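PDB 2EHH: 4-hydroxy-tetrahydrodipicolinate synthase from Aquifex aeolicus, which probably catalyses the condensation of pyruvate with aspartate semialdehyde to 4-hydroxy-tetrahydrodipicolinate, a step of lysine biosynthesis. Local coordinates for residues I6-T11 and G42-S47; N248-K253 and K264-P269; V101-Y106 and T138-S143; F181-G186 and L197-V202. One frame throughout, in Å; residues are numbered along the deposited sequence.

Interaction 1 (I6-T11 and G42-S47)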
loop_
_atom_site.group_PDB
_atom_site.type_symbol
_atom_site.label_atom_id
_atom_site.label_comp_id
_atom_site.label_asym_id
_atom_site.label_seq_id
_atom_site.Cartn_x
_atom_site.Cartn_y
_atom_site.Cartn_z
ATOM N N ILE A 6 -0.460 24.130 -18.561
ATOM C CA ILE A 6 -1.727 23.638 -19.095
ATOM C C ILE A 6 -2.723 23.517 -17.944
ATOM O O ILE A 6 -2.416 22.931 -16.907
ATOM C CB ILE A 6 -1.547 22.248 -19.745
ATOM C CG1 ILE A 6 -0.494 22.330 -20.851
ATOM C CG2 ILE A 6 -2.879 21.740 -20.301
ATOM C CD1 ILE A 6 -0.187 20.996 -21.512
ATOM N N VAL A 7 -3.916 24.069 -18.119
ATOM C CA VAL A 7 -4.910 24.006 -17.058
ATOM C C VAL A 7 -5.963 22.920 -17.276
ATOM O O VAL A 7 -6.537 22.807 -18.357
ATOM C CB VAL A 7 -5.631 25.374 -16.890
ATOM C CG1 VAL A 7 -6.348 25.752 -18.183
ATOM C CG2 VAL A 7 -6.626 25.305 -15.735
ATOM N N ALA A 8 -6.185 22.101 -16.251
ATOM C CA ALA A 8 -7.215 21.067 -16.309
ATOM C C ALA A 8 -8.432 21.893 -15.901
ATOM O O ALA A 8 -8.695 22.110 -14.717
ATOM C CB ALA A 8 -6.927 19.961 -15.285
ATOM N N LEU A 9 -9.150 22.390 -16.898
ATOM C CA LEU A 9 -10.292 23.259 -16.657
ATOM C C LEU A 9 -11.525 22.604 -16.050
ATOM O O LEU A 9 -11.936 21.519 -16.461
ATOM C CB LEU A 9 -10.682 23.945 -17.967
ATOM C CG LEU A 9 -11.391 25.290 -17.848
ATOM C CD1 LEU A 9 -10.404 26.332 -17.355
ATOM C CD2 LEU A 9 -11.947 25.701 -19.209
ATOM N N ILE A 10 -12.107 23.273 -15.063
ATOM C CA ILE A 10 -13.329 22.789 -14.433
ATOM C C ILE A 10 -14.438 23.000 -15.461
ATOM O O ILE A 10 -14.262 23.762 -16.411
ATOM C CB ILE A 10 -13.702 23.629 -13.193
ATOM C CG1 ILE A 10 -13.809 25.106 -13.591
ATOM C CG2 ILE A 10 -12.662 23.442 -12.099
ATOM C CD1 ILE A 10 -14.415 25.998 -12.523
ATOM N N THR A 11 -15.567 22.325 -15.277
ATOM C CA THR A 11 -16.706 22.496 -16.173
ATOM C C THR A 11 -17.817 23.164 -15.366
ATOM O O THR A 11 -18.435 22.540 -14.501
ATOM C CB THR A 11 -17.227 21.152 -16.719
ATOM O OG1 THR A 11 -16.190 20.494 -17.456
ATOM C CG2 THR A 11 -18.425 21.384 -17.643
ATOM N N GLY A 42 -11.722 16.874 -18.601
ATOM C CA GLY A 42 -10.810 15.975 -17.924
ATOM C C GLY A 42 -11.433 15.631 -16.581
ATOM O O GLY A 42 -12.598 15.959 -16.330
ATOM N N THR A 43 -10.669 14.982 -15.711
ATOM C CA THR A 43 -11.170 14.615 -14.390
ATOM C C THR A 43 -11.603 15.863 -13.631
ATOM O O THR A 43 -12.646 15.883 -12.972
ATOM C CB THR A 43 -10.083 13.904 -13.567
ATOM O OG1 THR A 43 -9.551 12.817 -14.329
ATOM C CG2 THR A 43 -10.660 13.373 -12.264
ATOM N N THR A 44 -10.787 16.905 -13.723
ATOM C CA THR A 44 -11.078 18.158 -13.049
ATOM C C THR A 44 -12.312 18.809 -13.662
ATOM O O THR A 44 -13.004 19.584 -13.006
ATOM C CB THR A 44 -9.866 19.104 -13.140
ATOM O OG1 THR A 44 -8.720 18.435 -12.595
ATOM C CG2 THR A 44 -10.115 20.394 -12.352
ATOM N N GLY A 45 -12.589 18.474 -14.920
ATOM C CA GLY A 45 -13.753 19.013 -15.598
ATOM C C GLY A 45 -14.995 18.166 -15.367
ATOM O O GLY A 45 -16.004 18.343 -16.039
ATOM N N GLU A 46 -14.918 17.231 -14.421
ATOM C CA GLU A 46 -16.048 16.369 -14.089
ATOM C C GLU A 46 -16.585 15.530 -15.247
ATOM O O GLU A 46 -17.791 15.300 -15.346
ATOM C CB GLU A 46 -17.188 17.205 -13.475
ATOM C CG GLU A 46 -17.018 17.463 -11.973
ATOM C CD GLU A 46 -18.048 18.427 -11.394
ATOM O OE1 GLU A 46 -17.872 19.656 -11.543
ATOM O OE2 GLU A 46 -19.036 17.959 -10.787
ATOM N N SER A 47 -15.693 15.040 -16.105
ATOM C CA SER A 47 -16.117 14.229 -17.240
ATOM C C SER A 47 -16.948 13.001 -16.851
ATOM O O SER A 47 -17.807 12.571 -17.618
ATOM C CB SER A 47 -14.909 13.789 -18.079
ATOM O OG SER A 47 -14.052 12.942 -17.344
HETATM O O HOH W 1 -10.802 19.347 -17.676
HETATM O O HOH W 2 -15.552 20.788 -12.893
#
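Thr11 and Gly45 are joined by a short hydrogen bond, Thr11 OG1 giving its proton to Gly45 O at 2.6 Å, in the carbonyl plane and on a lone pair. The setting is the TIM barrel of the DapA family: residues 6-11 run off the end of strand 4-8, while residues 42-47 form the loop after strand 37-40, with a type I turn from Thr43 to Glu46. The preceding residue, Thr44, lies against the strand end, its CG2 3.2 Å from Ala8 O and its CB 3.7 Å from Ala8 CB. Ile10 CA makes a CA-H...O contact with Thr44 O, nearly straight (166° at the hydrogen). Gly45 needs its bareness, because a CB there would run into Leu9 O. Replacing Thr11 by a valine would probably leave Gly45 O without its hydroxyl mate and let the turn shift against residues 9-11. Farther out, Thr44 holds OG1 beside its backbone N (chi1 -56°), where Asn248 OD1 bonds to it and may help to place this predicted pyruvate-binding residue. Glu46 carries its carboxylate to Lys253 in a salt bridge, and Lys253 also reaches Thr11 O. Thr43, predicted to belong to the proton relay, makes a weak bond to Tyr106 of the second subunit. Two waters bridge the segments. One links Leu9 O and Gly42 N; the other accepts from Thr11 N and donates both to Thr44 O and, at 2.9 Å, to Glu46 OE1.

Interaction 2 (N248-K253 and K264-P269)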
loop_
_atom_site.group_PDB
_atom_site.type_symbol
_atom_site.label_atom_id
_atom_site.label_comp_id
_atom_site.label_asym_id
_atom_site.label_seq_id
_atom_site.Cartn_x
_atom_site.Cartn_y
_atom_site.Cartn_z
ATOM N N ASN A 248 -10.316 16.263 -5.595
ATOM C CA ASN A 248 -10.321 17.199 -6.724
ATOM C C ASN A 248 -11.432 16.697 -7.654
ATOM O O ASN A 248 -11.558 15.489 -7.870
ATOM C CB ASN A 248 -8.963 17.156 -7.436
ATOM C CG ASN A 248 -8.970 17.892 -8.772
ATOM O OD1 ASN A 248 -8.725 17.298 -9.826
ATOM N ND2 ASN A 248 -9.238 19.188 -8.732
ATOM N N PRO A 249 -12.200 17.607 -8.284
ATOM C CA PRO A 249 -12.187 19.071 -8.257
ATOM C C PRO A 249 -13.095 19.776 -7.251
ATOM O O PRO A 249 -13.473 20.928 -7.471
ATOM C CB PRO A 249 -12.591 19.411 -9.679
ATOM C CG PRO A 249 -13.719 18.431 -9.888
ATOM C CD PRO A 249 -13.174 17.126 -9.282
ATOM N N ILE A 250 -13.455 19.127 -6.151
ATOM C CA ILE A 250 -14.328 19.809 -5.204
ATOM C C ILE A 250 -13.723 21.130 -4.702
ATOM O O ILE A 250 -14.382 22.177 -4.741
ATOM C CB ILE A 250 -14.703 18.881 -4.027
ATOM C CG1 ILE A 250 -15.572 17.732 -4.558
ATOM C CG2 ILE A 250 -15.460 19.668 -2.959
ATOM C CD1 ILE A 250 -15.905 16.660 -3.536
ATOM N N PRO A 251 -12.464 21.109 -4.237
ATOM C CA PRO A 251 -11.868 22.363 -3.758
ATOM C C PRO A 251 -11.646 23.419 -4.847
ATOM O O PRO A 251 -11.972 24.590 -4.655
ATOM C CB PRO A 251 -10.547 21.905 -3.135
ATOM C CG PRO A 251 -10.871 20.509 -2.666
ATOM C CD PRO A 251 -11.628 19.959 -3.848
ATOM N N VAL A 252 -11.097 23.013 -5.989
ATOM C CA VAL A 252 -10.829 23.975 -7.049
ATOM C C VAL A 252 -12.092 24.613 -7.629
ATOM O O VAL A 252 -12.098 25.806 -7.928
ATOM C CB VAL A 252 -9.982 23.349 -8.193
ATOM C CG1 VAL A 252 -10.789 22.320 -8.951
ATOM C CG2 VAL A 252 -9.472 24.445 -9.114
ATOM N N LYS A 253 -13.158 23.840 -7.790
ATOM C CA LYS A 253 -14.390 24.416 -8.314
ATOM C C LYS A 253 -14.941 25.384 -7.270
ATOM O O LYS A 253 -15.469 26.445 -7.608
ATOM C CB LYS A 253 -15.423 23.329 -8.633
ATOM C CG LYS A 253 -16.778 23.895 -9.062
ATOM C CD LYS A 253 -17.688 22.845 -9.700
ATOM C CE LYS A 253 -17.703 22.969 -11.225
ATOM N NZ LYS A 253 -18.762 22.114 -11.843
ATOM N N LYS A 264 -21.668 27.609 -7.676
ATOM C CA LYS A 264 -21.246 26.592 -6.725
ATOM C C LYS A 264 -22.155 25.394 -6.979
ATOM O O LYS A 264 -23.091 25.143 -6.222
ATOM C CB LYS A 264 -21.435 27.114 -5.300
ATOM C CG LYS A 264 -20.881 26.219 -4.208
ATOM C CD LYS A 264 -21.077 26.885 -2.858
ATOM C CE LYS A 264 -20.470 26.083 -1.732
ATOM N NZ LYS A 264 -20.652 26.794 -0.439
ATOM N N GLU A 265 -21.881 24.664 -8.054
ATOM C CA GLU A 265 -22.706 23.519 -8.415
ATOM C C GLU A 265 -21.903 22.359 -8.991
ATOM O O GLU A 265 -21.155 22.528 -9.954
ATOM C CB GLU A 265 -23.770 23.960 -9.431
ATOM C CG GLU A 265 -24.745 22.877 -9.872
ATOM C CD GLU A 265 -25.810 23.413 -10.821
ATOM O OE1 GLU A 265 -26.372 24.490 -10.528
ATOM O OE2 GLU A 265 -26.094 22.761 -11.848
ATOM N N PHE A 266 -22.068 21.186 -8.388
ATOM C CA PHE A 266 -21.402 19.969 -8.835
ATOM C C PHE A 266 -22.489 18.986 -9.238
ATOM O O PHE A 266 -23.676 19.258 -9.083
ATOM C CB PHE A 266 -20.603 19.314 -7.705
ATOM C CG PHE A 266 -19.581 20.205 -7.066
ATOM C CD1 PHE A 266 -19.956 21.146 -6.111
ATOM C CD2 PHE A 266 -18.234 20.078 -7.393
ATOM C CE1 PHE A 266 -19.002 21.947 -5.484
ATOM C CE2 PHE A 266 -17.275 20.871 -6.772
ATOM C CZ PHE A 266 -17.660 21.807 -5.816
ATOM N N ARG A 267 -22.079 17.838 -9.756
ATOM C CA ARG A 267 -23.029 16.799 -10.111
ATOM C C ARG A 267 -22.685 15.584 -9.268
ATOM O O ARG A 267 -21.525 15.180 -9.210
ATOM C CB ARG A 267 -22.939 16.445 -11.592
ATOM C CG ARG A 267 -23.650 17.445 -12.495
ATOM C CD ARG A 267 -23.576 17.020 -13.946
ATOM N NE ARG A 267 -24.271 17.960 -14.819
ATOM C CZ ARG A 267 -24.376 17.819 -16.136
ATOM N NH1 ARG A 267 -23.827 16.772 -16.744
ATOM N NH2 ARG A 267 -25.038 18.724 -16.847
ATOM N N LEU A 268 -23.688 15.023 -8.597
ATOM C CA LEU A 268 -23.478 13.844 -7.767
ATOM C C LEU A 268 -22.816 12.777 -8.629
ATOM O O LEU A 268 -23.085 12.690 -9.829
ATOM C CB LEU A 268 -24.814 13.349 -7.209
ATOM C CG LEU A 268 -25.236 13.849 -5.821
ATOM C CD1 LEU A 268 -24.707 15.245 -5.570
ATOM C CD2 LEU A 268 -26.758 13.810 -5.711
ATOM N N PRO A 269 -21.997 11.902 -8.020
ATOM C CA PRO A 269 -21.628 11.833 -6.601
ATOM C C PRO A 269 -20.767 12.932 -5.971
ATOM O O PRO A 269 -20.439 12.840 -4.789
ATOM C CB PRO A 269 -20.960 10.465 -6.501
ATOM C CG PRO A 269 -20.228 10.386 -7.795
ATOM C CD PRO A 269 -21.281 10.869 -8.788
#
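Glu265 meets Lys253 through its backbone: Lys253 NZ donates to Glu265 O at 3.1 Å, lying in the carbonyl plane with a C=O...N angle of 159°. The carboxylate of Glu265 takes no part and bonds instead to Gly16 N. To reach the carbonyl, the lysine chain bends at chi3, and CD comes within 3.5 Å of the same oxygen. The ammonium group has further partners, Glu46 among them, in the loops that follow strands 4-8 and 37-40.

Phe266 follows and makes the largest single share of the contact. Its CG stands beside the backbone N (chi1 -56°), which turns the ring in toward the first turn of helix 250-258. This helix belongs to the C-terminal helices that follow the eight-stranded TIM barrel, with Pro249, behind a cis peptide, at its N-cap. Lys253 covers one face of the ring: CD sits 3.9 Å from the centroid and 25° off the normal, a CH-pi contact displaced toward the rim, while CB comes within 3.6 Å of CE2. The edge of the ring faces helix backbone, with Ile250 O 3.5 Å from CZ and Pro249 O in the ring plane, 3.9 Å from CE2. Ile250 CG2 adds apolar packing on CZ at 4.2 Å, the two side chains crossing at about a right angle.

Beyond the ring, Arg267 turns to Glu54 in a salt bridge and gives its backbone N to Glu46 OE2. Leu268 and Pro269, the latter behind another cis peptide, pack on Thr81 and Asn79 of the second subunit.

Interaction 3 (V101-Y106 and T138-S143)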
loop_
_atom_site.group_PDB
_atom_site.type_symbol
_atom_site.label_atom_id
_atom_site.label_comp_id
_atom_site.label_asym_id
_atom_site.label_seq_id
_atom_site.Cartn_x
_atom_site.Cartn_y
_atom_site.Cartn_z
ATOM N N VAL A 101 -6.057 10.877 -23.260
ATOM C CA VAL A 101 -6.698 9.581 -23.117
ATOM C C VAL A 101 -6.252 8.902 -21.835
ATOM O O VAL A 101 -5.108 8.467 -21.718
ATOM C CB VAL A 101 -6.357 8.690 -24.316
ATOM C CG1 VAL A 101 -7.078 7.356 -24.201
ATOM C CG2 VAL A 101 -6.738 9.412 -25.610
ATOM N N VAL A 102 -7.156 8.824 -20.870
ATOM C CA VAL A 102 -6.826 8.218 -19.588
ATOM C C VAL A 102 -6.646 6.708 -19.691
ATOM O O VAL A 102 -7.251 6.046 -20.542
ATOM C CB VAL A 102 -7.923 8.533 -18.528
ATOM C CG1 VAL A 102 -9.210 7.778 -18.865
ATOM C CG2 VAL A 102 -7.431 8.171 -17.130
ATOM N N VAL A 103 -5.775 6.169 -18.845
ATOM C CA VAL A 103 -5.563 4.730 -18.804
ATOM C C VAL A 103 -6.897 4.209 -18.274
ATOM O O VAL A 103 -7.418 4.738 -17.299
ATOM C CB VAL A 103 -4.444 4.352 -17.797
ATOM C CG1 VAL A 103 -4.460 2.853 -17.527
ATOM C CG2 VAL A 103 -3.090 4.783 -18.338
ATOM N N PRO A 104 -7.470 3.183 -18.916
ATOM C CA PRO A 104 -8.750 2.621 -18.475
ATOM C C PRO A 104 -8.851 2.372 -16.972
ATOM O O PRO A 104 -8.012 1.682 -16.381
ATOM C CB PRO A 104 -8.844 1.336 -19.277
ATOM C CG PRO A 104 -8.249 1.755 -20.596
ATOM C CD PRO A 104 -7.016 2.537 -20.162
ATOM N N TYR A 105 -9.889 2.935 -16.366
ATOM C CA TYR A 105 -10.133 2.779 -14.936
ATOM C C TYR A 105 -11.130 1.655 -14.658
ATOM O O TYR A 105 -11.898 1.264 -15.536
ATOM C CB TYR A 105 -10.692 4.079 -14.352
ATOM C CG TYR A 105 -11.815 4.669 -15.178
ATOM C CD1 TYR A 105 -11.574 5.718 -16.063
ATOM C CD2 TYR A 105 -13.104 4.132 -15.128
ATOM C CE1 TYR A 105 -12.577 6.214 -16.878
ATOM C CE2 TYR A 105 -14.120 4.625 -15.946
ATOM C CZ TYR A 105 -13.839 5.665 -16.816
ATOM O OH TYR A 105 -14.800 6.164 -17.645
ATOM N N TYR A 106 -11.091 1.135 -13.433
ATOM C CA TYR A 106 -12.016 0.108 -12.967
ATOM C C TYR A 106 -11.936 -1.318 -13.522
ATOM O O TYR A 106 -11.946 -2.271 -12.733
ATOM C CB TYR A 106 -13.448 0.624 -13.124
ATOM C CG TYR A 106 -14.505 -0.285 -12.540
ATOM C CD1 TYR A 106 -14.717 -0.350 -11.164
ATOM C CD2 TYR A 106 -15.303 -1.069 -13.366
ATOM C CE1 TYR A 106 -15.705 -1.172 -10.623
ATOM C CE2 TYR A 106 -16.296 -1.898 -12.836
ATOM C CZ TYR A 106 -16.491 -1.940 -11.464
ATOM O OH TYR A 106 -17.490 -2.728 -10.940
ATOM N N THR A 138 -7.458 5.245 -11.328
ATOM C CA THR A 138 -7.766 4.161 -12.262
ATOM C C THR A 138 -7.603 2.773 -11.664
ATOM O O THR A 138 -8.184 1.800 -12.155
ATOM C CB THR A 138 -6.870 4.235 -13.509
ATOM O OG1 THR A 138 -5.514 3.986 -13.125
ATOM C CG2 THR A 138 -6.963 5.615 -14.165
ATOM N N CYS A 139 -6.793 2.692 -10.617
ATOM C CA CYS A 139 -6.517 1.444 -9.932
ATOM C C CYS A 139 -5.727 0.438 -10.789
ATOM O O CYS A 139 -5.815 -0.778 -10.605
ATOM C CB CYS A 139 -7.834 0.870 -9.384
ATOM S SG CYS A 139 -7.972 1.149 -7.583
ATOM N N VAL A 140 -4.939 0.977 -11.719
ATOM C CA VAL A 140 -4.066 0.193 -12.596
ATOM C C VAL A 140 -3.026 1.167 -13.150
ATOM O O VAL A 140 -3.256 2.372 -13.166
ATOM C CB VAL A 140 -4.832 -0.448 -13.788
ATOM C CG1 VAL A 140 -5.136 0.601 -14.854
ATOM C CG2 VAL A 140 -4.008 -1.588 -14.376
ATOM N N GLU A 141 -1.881 0.659 -13.588
ATOM C CA GLU A 141 -0.849 1.537 -14.137
ATOM C C GLU A 141 -0.275 0.994 -15.435
ATOM O O GLU A 141 -0.030 -0.207 -15.570
ATOM C CB GLU A 141 0.281 1.744 -13.123
ATOM C CG GLU A 141 1.500 2.489 -13.678
ATOM C CD GLU A 141 2.404 3.036 -12.587
ATOM O OE1 GLU A 141 2.398 4.268 -12.360
ATOM O OE2 GLU A 141 3.113 2.233 -11.945
ATOM N N ILE A 142 -0.080 1.884 -16.401
ATOM C CA ILE A 142 0.491 1.485 -17.675
ATOM C C ILE A 142 2.006 1.457 -17.457
ATOM O O ILE A 142 2.605 2.455 -17.054
ATOM C CB ILE A 142 0.097 2.481 -18.787
ATOM C CG1 ILE A 142 0.595 1.974 -20.143
ATOM C CG2 ILE A 142 0.624 3.870 -18.462
ATOM C CD1 ILE A 142 -0.000 2.732 -21.337
ATOM N N SER A 143 2.617 0.301 -17.693
ATOM C CA SER A 143 4.057 0.149 -17.483
ATOM C C SER A 143 4.869 0.956 -18.484
ATOM O O SER A 143 4.379 1.319 -19.555
ATOM C CB SER A 143 4.463 -1.317 -17.602
ATOM O OG SER A 143 4.481 -1.709 -18.963
HETATM O O HOH W 3 -8.370 -0.144 -14.389
#
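Val103 spreads its two methyls over the loop at 138-143: CG1 meets Val140 CG1 at 3.6 Å and CG2 meets Ile142 CG2 at 3.8 Å. CG1 stands opposite the backbone N across CA-CB (chi1 167°), which sends the two branches to different partners. Thr138, at the end of helix 135-138, lies against the loop that leaves strand 98-102 of the TIM barrel. Its CG2 lies 3.3 Å from Val103 O and also touches Val102 CG2, while its OG1 is turned back to donate to Val140 O at 2.8 Å, bracing its own loop. Tyr106 N donates to Thr138 O (3.2 Å, the donor tilted 26° from the carbonyl plane), and Tyr105 CA adds a CA-H...O contact. A water donates to both Pro104 O and Thr138 O.

The tyrosine rings leave the contact for the second subunit. Tyr105 stacks on Tyr106 of that subunit, and Cys139 forms a disulfide with its own copy there. Apolar methyls pack the Val103 end of the contact, while the bond from Tyr106 N fixes the backbone of a residue predicted to serve the proton relay, probably helping to set its ring across the dimer interface.

Interaction 4 (F181-G186 and L197-V202)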
loop_
_atom_site.group_PDB
_atom_site.type_symbol
_atom_site.label_atom_id
_atom_site.label_comp_id
_atom_site.label_asym_id
_atom_site.label_seq_id
_atom_site.Cartn_x
_atom_site.Cartn_y
_atom_site.Cartn_z
ATOM N N PHE A 181 9.463 12.463 -26.951
ATOM C CA PHE A 181 8.326 12.224 -26.066
ATOM C C PHE A 181 8.299 13.286 -24.977
ATOM O O PHE A 181 9.344 13.745 -24.525
ATOM C CB PHE A 181 8.450 10.842 -25.427
ATOM C CG PHE A 181 7.196 10.370 -24.758
ATOM C CD1 PHE A 181 6.152 9.835 -25.509
ATOM C CD2 PHE A 181 7.054 10.456 -23.375
ATOM C CE1 PHE A 181 4.987 9.388 -24.895
ATOM C CE2 PHE A 181 5.887 10.010 -22.749
ATOM C CZ PHE A 181 4.855 9.475 -23.510
ATOM N N SER A 182 7.108 13.675 -24.543
ATOM C CA SER A 182 7.004 14.692 -23.511
ATOM C C SER A 182 6.279 14.230 -22.253
ATOM O O SER A 182 5.169 13.704 -22.319
ATOM C CB SER A 182 6.309 15.929 -24.078
ATOM O OG SER A 182 5.882 16.789 -23.036
ATOM N N VAL A 183 6.923 14.415 -21.106
ATOM C CA VAL A 183 6.309 14.062 -19.834
ATOM C C VAL A 183 5.744 15.326 -19.195
ATOM O O VAL A 183 6.437 16.337 -19.065
ATOM C CB VAL A 183 7.319 13.443 -18.852
ATOM C CG1 VAL A 183 6.646 13.216 -17.496
ATOM C CG2 VAL A 183 7.850 12.133 -19.408
ATOM N N LEU A 184 4.479 15.269 -18.803
ATOM C CA LEU A 184 3.835 16.406 -18.167
ATOM C C LEU A 184 3.436 16.018 -16.751
ATOM O O LEU A 184 2.872 14.945 -16.531
ATOM C CB LEU A 184 2.597 16.819 -18.958
ATOM C CG LEU A 184 2.855 17.336 -20.378
ATOM C CD1 LEU A 184 1.538 17.480 -21.123
ATOM C CD2 LEU A 184 3.582 18.671 -20.300
ATOM N N SER A 185 3.737 16.886 -15.792
ATOM C CA SER A 185 3.386 16.623 -14.399
ATOM C C SER A 185 1.876 16.608 -14.232
ATOM O O SER A 185 1.178 17.479 -14.754
ATOM C CB SER A 185 3.967 17.698 -13.483
ATOM O OG SER A 185 3.476 17.544 -12.160
ATOM N N GLY A 186 1.377 15.618 -13.500
ATOM C CA GLY A 186 -0.052 15.524 -13.264
ATOM C C GLY A 186 -0.377 15.922 -11.835
ATOM O O GLY A 186 -1.459 15.635 -11.328
ATOM N N LEU A 197 13.899 16.812 -13.579
ATOM C CA LEU A 197 14.264 15.538 -14.194
ATOM C C LEU A 197 14.022 15.486 -15.701
ATOM O O LEU A 197 14.376 14.505 -16.356
ATOM C CB LEU A 197 13.500 14.390 -13.525
ATOM C CG LEU A 197 14.019 13.904 -12.169
ATOM C CD1 LEU A 197 12.967 13.030 -11.490
ATOM C CD2 LEU A 197 15.309 13.123 -12.376
ATOM N N GLY A 198 13.403 16.520 -16.257
ATOM C CA GLY A 198 13.165 16.521 -17.693
ATOM C C GLY A 198 11.727 16.674 -18.169
ATOM O O GLY A 198 11.485 16.675 -19.382
ATOM N N ALA A 199 10.772 16.786 -17.244
ATOM C CA ALA A 199 9.367 16.958 -17.630
ATOM C C ALA A 199 9.293 18.293 -18.361
ATOM O O ALA A 199 10.085 19.191 -18.085
ATOM C CB ALA A 199 8.472 16.977 -16.401
ATOM N N LYS A 200 8.340 18.435 -19.274
ATOM C CA LYS A 200 8.239 19.662 -20.052
ATOM C C LYS A 200 7.139 20.631 -19.642
ATOM O O LYS A 200 6.942 21.668 -20.281
ATOM C CB LYS A 200 8.109 19.299 -21.532
ATOM C CG LYS A 200 9.325 18.537 -22.050
ATOM C CD LYS A 200 9.130 18.051 -23.470
ATOM C CE LYS A 200 10.356 17.290 -23.966
ATOM N NZ LYS A 200 10.138 16.723 -25.332
ATOM N N GLY A 201 6.430 20.304 -18.570
ATOM C CA GLY A 201 5.369 21.177 -18.114
ATOM C C GLY A 201 4.437 20.472 -17.151
ATOM O O GLY A 201 4.790 19.441 -16.575
ATOM N N VAL A 202 3.240 21.025 -16.985
ATOM C CA VAL A 202 2.256 20.451 -16.079
ATOM C C VAL A 202 0.823 20.648 -16.559
ATOM O O VAL A 202 0.499 21.658 -17.189
ATOM C CB VAL A 202 2.367 21.093 -14.667
ATOM C CG1 VAL A 202 2.169 22.607 -14.759
ATOM C CG2 VAL A 202 1.323 20.494 -13.729
HETATM O O HOH W 4 9.802 15.046 -20.844
#
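Strands 182-185 and 201-204 lie side by side and parallel, with Ser185 opposite Val202 in the register and Ser185 N bonded to Gly201 O at 2.9 Å and 169°. Just before the strand pairing, Lys200 N donates to Val183 O at 2.8 Å, nearly along the C=O axis. At Gly201's backbone angles a CB would collide with the preceding carbonyl O, and it would also press on Leu184 CD2, which lies over the peptide 3.7 Å from Gly201 N. Gly201 N is buried with no partner.

Lys200 lays its extended chain along Ser182, with CD 3.5 Å from Ser182 OG, which is itself hydrogen-bonded to Phe2 O. From there NZ reaches Phe181 O at 3.2 Å, coming from above the carbonyl plane, and it also bonds to Glu179 O. A methionine in place of Lys200 would probably leave Phe181 O and Glu179 O without their ammonium donor. Val202 places CG2 opposite its backbone N, against Ser185 O (3.2 Å) and beside Ser185 CB. Val183 CG1 touches Ala199 CB more loosely at 4.3 Å, and a water links Val183 N to Gly198 O, on the glycine of the Schellman motif that ends the preceding helix.

Together these bonds close a right-handed beta-alpha-beta unit of the TIM barrel. Helix 191-196 makes the crossover, and its Met194 packs on both Ser185 and Ala199. On the other flank, strand 157-162 bonds to Ser182 and Leu184, while Ile173 of helix 167-177 covers Phe181 and Val183.

How the interactions relate
Interactions 1, 3 and 4 belong to the eight-stranded TIM barrel; interaction 2 lies in the C-terminal helices packed on it. Along the chain interaction 1 closes first, then interactions 3, 4 and 2 follow in series. Interactions 1, 3 and 4 reach the same sheet, their centres about 18 Å from one another. Strands 4-8 and 201-204 are neighbours, so Ile6 N bonds to Val202 O where interactions 1 and 4 meet and the barrel closes. Interaction 2, with its centre about 11 Å from that of interaction 1, is joined to it through Lys253. Interactions 2 and 3, about 22 Å apart between centres, both lie at the interface with the second subunit, and interaction 3 holds Tyr106, predicted to serve the proton relay.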